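Local atomic coordinates of phosphodiesterase (Candida albicans, PDB entry 6CPU), a protein that belongs to the HD-type phosphodiesterase family, largely helical metal-binding proteins, and carries a zinc ion and a magnesium ion. Residues A[164-169]-A[369-374]; A[203-208]-A[316-321]. All coordinates share one frame; numbering follows the deposited sequence.

Contact 1. Residues A[164-169]-A[369-374]; sequences TMTYIL and ALLYND
Leu-169 carries most of this contact, reaching from helix 165-173 to Leu-371, the last residue of helix 367-371, and Tyr-372 just after it. Traced outward, its CB is too far from the other segment to touch it, and Leu-169 CG comes within 4.0 Å of Tyr-372 OH. The branches then divide the work. Across the two segments, Leu-169 CD1 meets only the phenol oxygen, 3.6 Å from Tyr-372 OH, whereas CD2 serves two partners. Leu-169 CD2 lies 3.5 Å from Tyr-372 OH and 3.9 Å from Tyr-372 CE2, an oblique approach to the ring. The same methyl meets Leu-371 tip to tip, with Leu-169 CD2 and Leu-371 CD1 3.8 Å apart. This reach depends on Leu-169 CG standing opposite its backbone N (chi1 -162°). Thr-166, one turn earlier, adds its methyl: Thr-166 CG2 sits 4.0 Å from Leu-371 CD1, so that one leucine methyl is touched by both helix residues. The helix start is fixed by Thr-164, the N-cap, whose OG1 accepts from Tyr-167 N at 3.2 Å (N-H...O angle 154°). Helix 377-394 adds Ser-384 and Leu-385, which touch Leu-169, and Ser-380, which touches Tyr-372. The geometry is van der Waals packing of methyls against a leucine and a tyrosine hydroxyl end, between an N-capped helix and the C-terminal end of a short helix in a largely helical phosphodiesterase fold.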
# COMPACT_ATOMS: atom_id res chain seq x y z
N THR A 164 7.25 11.63 -11.07
CA THR A 164 6.89 10.50 -11.91
C THR A 164 7.49 9.23 -11.32
O THR A 164 8.39 9.29 -10.46
CB THR A 164 7.42 10.65 -13.32
OG1 THR A 164 8.85 10.58 -13.29
CG2 THR A 164 6.96 11.95 -13.94
N MET A 165 7.01 8.10 -11.79
CA MET A 165 7.51 6.81 -11.33
C MET A 165 9.01 6.67 -11.57
O MET A 165 9.75 6.23 -10.67
CB MET A 165 6.76 5.67 -12.03
CG MET A 165 5.33 5.51 -11.51
SD MET A 165 4.39 4.39 -12.57
CE MET A 165 5.14 2.84 -12.12
N THR A 166 9.47 7.04 -12.77
CA THR A 166 10.91 6.92 -13.08
C THR A 166 11.76 7.84 -12.21
O THR A 166 12.88 7.46 -11.80
CB THR A 166 11.24 7.15 -14.57
OG1 THR A 166 10.76 8.42 -15.00
CG2 THR A 166 10.63 6.03 -15.42
N TYR A 167 11.24 9.02 -11.88
CA TYR A 167 11.97 9.98 -11.03
C TYR A 167 12.19 9.39 -9.63
O TYR A 167 13.31 9.46 -9.07
CB TYR A 167 11.20 11.29 -10.96
CG TYR A 167 11.65 12.18 -9.84
CD1 TYR A 167 12.80 12.95 -9.97
CD2 TYR A 167 10.94 12.24 -8.65
CE1 TYR A 167 13.22 13.76 -8.94
CE2 TYR A 167 11.35 13.06 -7.62
CZ TYR A 167 12.50 13.80 -7.76
OH TYR A 167 12.92 14.61 -6.73
N ILE A 168 11.13 8.83 -9.06
CA ILE A 168 11.21 8.28 -7.72
C ILE A 168 12.11 7.05 -7.72
O ILE A 168 12.94 6.89 -6.83
CB ILE A 168 9.81 7.94 -7.16
CG1 ILE A 168 8.97 9.22 -7.03
CG2 ILE A 168 9.95 7.27 -5.80
CD1 ILE A 168 7.47 8.96 -6.85
N LEU A 169 11.96 6.20 -8.73
CA LEU A 169 12.77 5.00 -8.86
C LEU A 169 14.27 5.36 -8.95
O LEU A 169 15.10 4.80 -8.21
CB LEU A 169 12.33 4.25 -10.11
CG LEU A 169 12.68 2.80 -10.29
CD1 LEU A 169 12.13 1.94 -9.16
CD2 LEU A 169 12.14 2.35 -11.64
N ALA A 369 7.93 0.43 -18.15
CA ALA A 369 7.91 -0.78 -18.98
C ALA A 369 9.17 -0.87 -19.85
O ALA A 369 9.72 -1.95 -20.02
CB ALA A 369 6.65 -0.83 -19.85
N LEU A 370 9.64 0.27 -20.36
CA LEU A 370 10.88 0.29 -21.16
C LEU A 370 12.11 -0.03 -20.31
O LEU A 370 13.01 -0.73 -20.77
CB LEU A 370 11.07 1.63 -21.88
CG LEU A 370 9.92 2.09 -22.79
CD1 LEU A 370 10.35 3.32 -23.58
CD2 LEU A 370 9.45 0.99 -23.73
N LEU A 371 12.14 0.45 -19.08
CA LEU A 371 13.24 0.13 -18.14
C LEU A 371 13.28 -1.36 -17.80
O LEU A 371 14.36 -1.97 -17.70
CB LEU A 371 13.08 0.90 -16.83
CG LEU A 371 13.51 2.34 -16.62
CD1 LEU A 371 13.04 2.85 -15.26
CD2 LEU A 371 15.02 2.46 -16.71
N TYR A 372 12.10 -1.94 -17.58
CA TYR A 372 11.99 -3.31 -17.09
C TYR A 372 11.75 -4.33 -18.21
O TYR A 372 11.43 -5.50 -17.94
CB TYR A 372 10.90 -3.38 -16.01
CG TYR A 372 11.34 -2.76 -14.70
CD1 TYR A 372 12.48 -3.23 -14.04
CD2 TYR A 372 10.62 -1.74 -14.11
CE1 TYR A 372 12.92 -2.66 -12.85
CE2 TYR A 372 11.03 -1.19 -12.90
CZ TYR A 372 12.19 -1.63 -12.29
OH TYR A 372 12.57 -1.09 -11.08
N ASN A 373 11.88 -3.88 -19.46
CA ASN A 373 11.79 -4.72 -20.64
C ASN A 373 10.49 -5.50 -20.73
O ASN A 373 10.48 -6.65 -21.16
CB ASN A 373 12.99 -5.67 -20.67
CG ASN A 373 14.30 -4.91 -20.58
OD1 ASN A 373 14.57 -4.02 -21.38
ND2 ASN A 373 15.08 -5.23 -19.57
N ASP A 374 9.41 -4.87 -20.28
CA ASP A 374 8.09 -5.51 -20.20
C ASP A 374 7.97 -6.66 -19.20
O ASP A 374 6.91 -7.30 -19.15
CB ASP A 374 7.63 -6.03 -21.59
CG ASP A 374 7.47 -4.93 -22.61
OD1 ASP A 374 7.52 -3.74 -22.25
OD2 ASP A 374 7.27 -5.28 -23.80

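Contact 2. Residues A[203-208]-A[316-321]; sequences ASTTRL and KHTVLI. Unlike the reference sequence in segment 316-321: Lys-316 (reference Thr).
Two groups meet at Ser-204 OG, Arg-207 N and the carboxylate of Asp-202, and fix the start of the helix whose Thr-205 and Leu-208 touch Thr-318. The capping bond from Arg-207 N to Ser-204 OG measures 3.2 Å and is fairly straight, with an N-H...O angle of 162°. Across the contact the approaches are mainly carbon to carbon. Thr-318 CG2 lies 3.8 Å from Thr-205 CG2, the two threonine side chains meeting at a slant, and 4.0 Å from Leu-208 CB. Thr-205 presents its methyl because CG2 stands opposite the backbone N, which leaves OG1 beside that N (chi1 -57°). The backbones themselves come close, with Leu-208 CA 5.1 Å from Thr-318 CA, in agreement with contacts made by CB and methyl atoms. Tyr-232 of helix 227-242 ties both sides together: its side chain touches Leu-208 and Val-319, and its hydroxyl is hydrogen-bonded to Thr-318 O. Arg-207 reaches the same helix through a salt bridge to Asp-229. What results is a serine-capped helix N-terminus, its first turn laid against an irregular loop that joins helices 276-292 and 336-348 at the protein surface.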
# COMPACT_ATOMS: atom_id res chain seq x y z
N ALA A 203 -8.17 7.55 18.20
CA ALA A 203 -7.37 6.57 18.92
C ALA A 203 -7.96 6.27 20.30
O ALA A 203 -7.24 5.86 21.21
CB ALA A 203 -5.93 7.07 19.04
N SER A 204 -9.28 6.45 20.45
CA SER A 204 -9.96 6.15 21.71
C SER A 204 -9.85 4.67 22.03
O SER A 204 -9.69 3.84 21.12
CB SER A 204 -11.43 6.56 21.64
OG SER A 204 -12.15 5.70 20.76
N THR A 205 -9.95 4.33 23.31
CA THR A 205 -9.84 2.94 23.74
C THR A 205 -10.86 2.07 23.02
O THR A 205 -10.53 0.98 22.57
CB THR A 205 -10.04 2.80 25.26
OG1 THR A 205 -9.08 3.62 25.93
CG2 THR A 205 -9.86 1.35 25.69
N THR A 206 -12.08 2.56 22.89
CA THR A 206 -13.12 1.80 22.19
C THR A 206 -12.75 1.54 20.73
O THR A 206 -12.89 0.40 20.27
CB THR A 206 -14.48 2.48 22.28
OG1 THR A 206 -14.88 2.50 23.65
CG2 THR A 206 -15.52 1.71 21.47
N ARG A 207 -12.28 2.56 20.03
CA ARG A 207 -11.90 2.37 18.61
C ARG A 207 -10.75 1.39 18.45
O ARG A 207 -10.81 0.50 17.62
CB ARG A 207 -11.55 3.70 17.92
CG ARG A 207 -11.49 3.60 16.38
CD ARG A 207 -12.76 2.98 15.81
NE ARG A 207 -12.75 2.85 14.35
CZ ARG A 207 -13.52 2.00 13.67
NH1 ARG A 207 -14.37 1.20 14.31
NH2 ARG A 207 -13.45 1.95 12.35
N LEU A 208 -9.68 1.56 19.24
CA LEU A 208 -8.53 0.67 19.14
C LEU A 208 -8.92 -0.79 19.42
O LEU A 208 -8.42 -1.72 18.76
CB LEU A 208 -7.39 1.12 20.06
CG LEU A 208 -6.87 2.54 19.83
CD1 LEU A 208 -5.65 2.79 20.71
CD2 LEU A 208 -6.55 2.83 18.36
N LYS A 316 -11.81 -4.38 26.73
CA LYS A 316 -10.86 -3.44 27.36
C LYS A 316 -9.44 -3.45 26.76
O LYS A 316 -8.62 -2.62 27.12
CB LYS A 316 -10.77 -3.65 28.88
CG LYS A 316 -10.17 -4.98 29.35
CD LYS A 316 -9.70 -4.87 30.80
CE LYS A 316 -9.62 -6.23 31.49
NZ LYS A 316 -8.69 -7.17 30.80
N HIS A 317 -9.16 -4.36 25.83
CA HIS A 317 -7.81 -4.50 25.29
C HIS A 317 -7.63 -3.62 24.05
O HIS A 317 -8.55 -3.52 23.25
CB HIS A 317 -7.53 -5.95 24.93
CG HIS A 317 -7.73 -6.90 26.06
ND1 HIS A 317 -6.87 -6.96 27.14
CD2 HIS A 317 -8.68 -7.84 26.30
CE1 HIS A 317 -7.28 -7.88 27.98
NE2 HIS A 317 -8.38 -8.43 27.50
N THR A 318 -6.47 -2.98 23.92
CA THR A 318 -6.16 -2.15 22.73
C THR A 318 -5.12 -2.78 21.81
O THR A 318 -4.82 -2.21 20.75
CB THR A 318 -5.68 -0.74 23.13
OG1 THR A 318 -4.54 -0.84 23.99
CG2 THR A 318 -6.79 0.03 23.82
N VAL A 319 -4.56 -3.93 22.20
CA VAL A 319 -3.66 -4.68 21.34
C VAL A 319 -4.05 -6.16 21.32
O VAL A 319 -4.82 -6.61 22.17
CB VAL A 319 -2.18 -4.55 21.76
CG1 VAL A 319 -1.74 -3.10 21.72
CG2 VAL A 319 -1.94 -5.15 23.15
N LEU A 320 -3.52 -6.90 20.35
CA LEU A 320 -3.83 -8.32 20.21
C LEU A 320 -3.21 -9.09 21.38
O LEU A 320 -2.03 -8.91 21.69
CB LEU A 320 -3.30 -8.88 18.88
CG LEU A 320 -3.73 -8.16 17.60
CD1 LEU A 320 -3.30 -8.95 16.37
CD2 LEU A 320 -5.23 -7.89 17.57
N ILE A 321 -4.03 -9.89 22.05
CA ILE A 321 -3.59 -10.64 23.23
C ILE A 321 -3.43 -12.11 22.85
O ILE A 321 -4.42 -12.80 22.66
CB ILE A 321 -4.59 -10.53 24.40
CG1 ILE A 321 -4.92 -9.07 24.71
CG2 ILE A 321 -4.04 -11.24 25.63
CD1 ILE A 321 -3.74 -8.21 25.13

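Overall arrangement
Contact 1 is partly buried and contact 2 lies at the surface; they sit on opposite sides of the chain's centre, their centres 42 Å apart and their nearest atoms about 29 Å apart. Along the chain, 203-208 and 316-321 are nested inside the loop closed by 164-169 and 369-374, yet the two contacts share no helix. Each pairs the capped start of a helix with a segment from the family region, but the partner is a helix end in contact 1 and an irregular loop in contact 2. Leucine and tyrosine side chains dominate the former, where the Tyr-372 side chain is about 13 Å from the magnesium ion; threonine methyls and the CB of Leu-208 make up the latter.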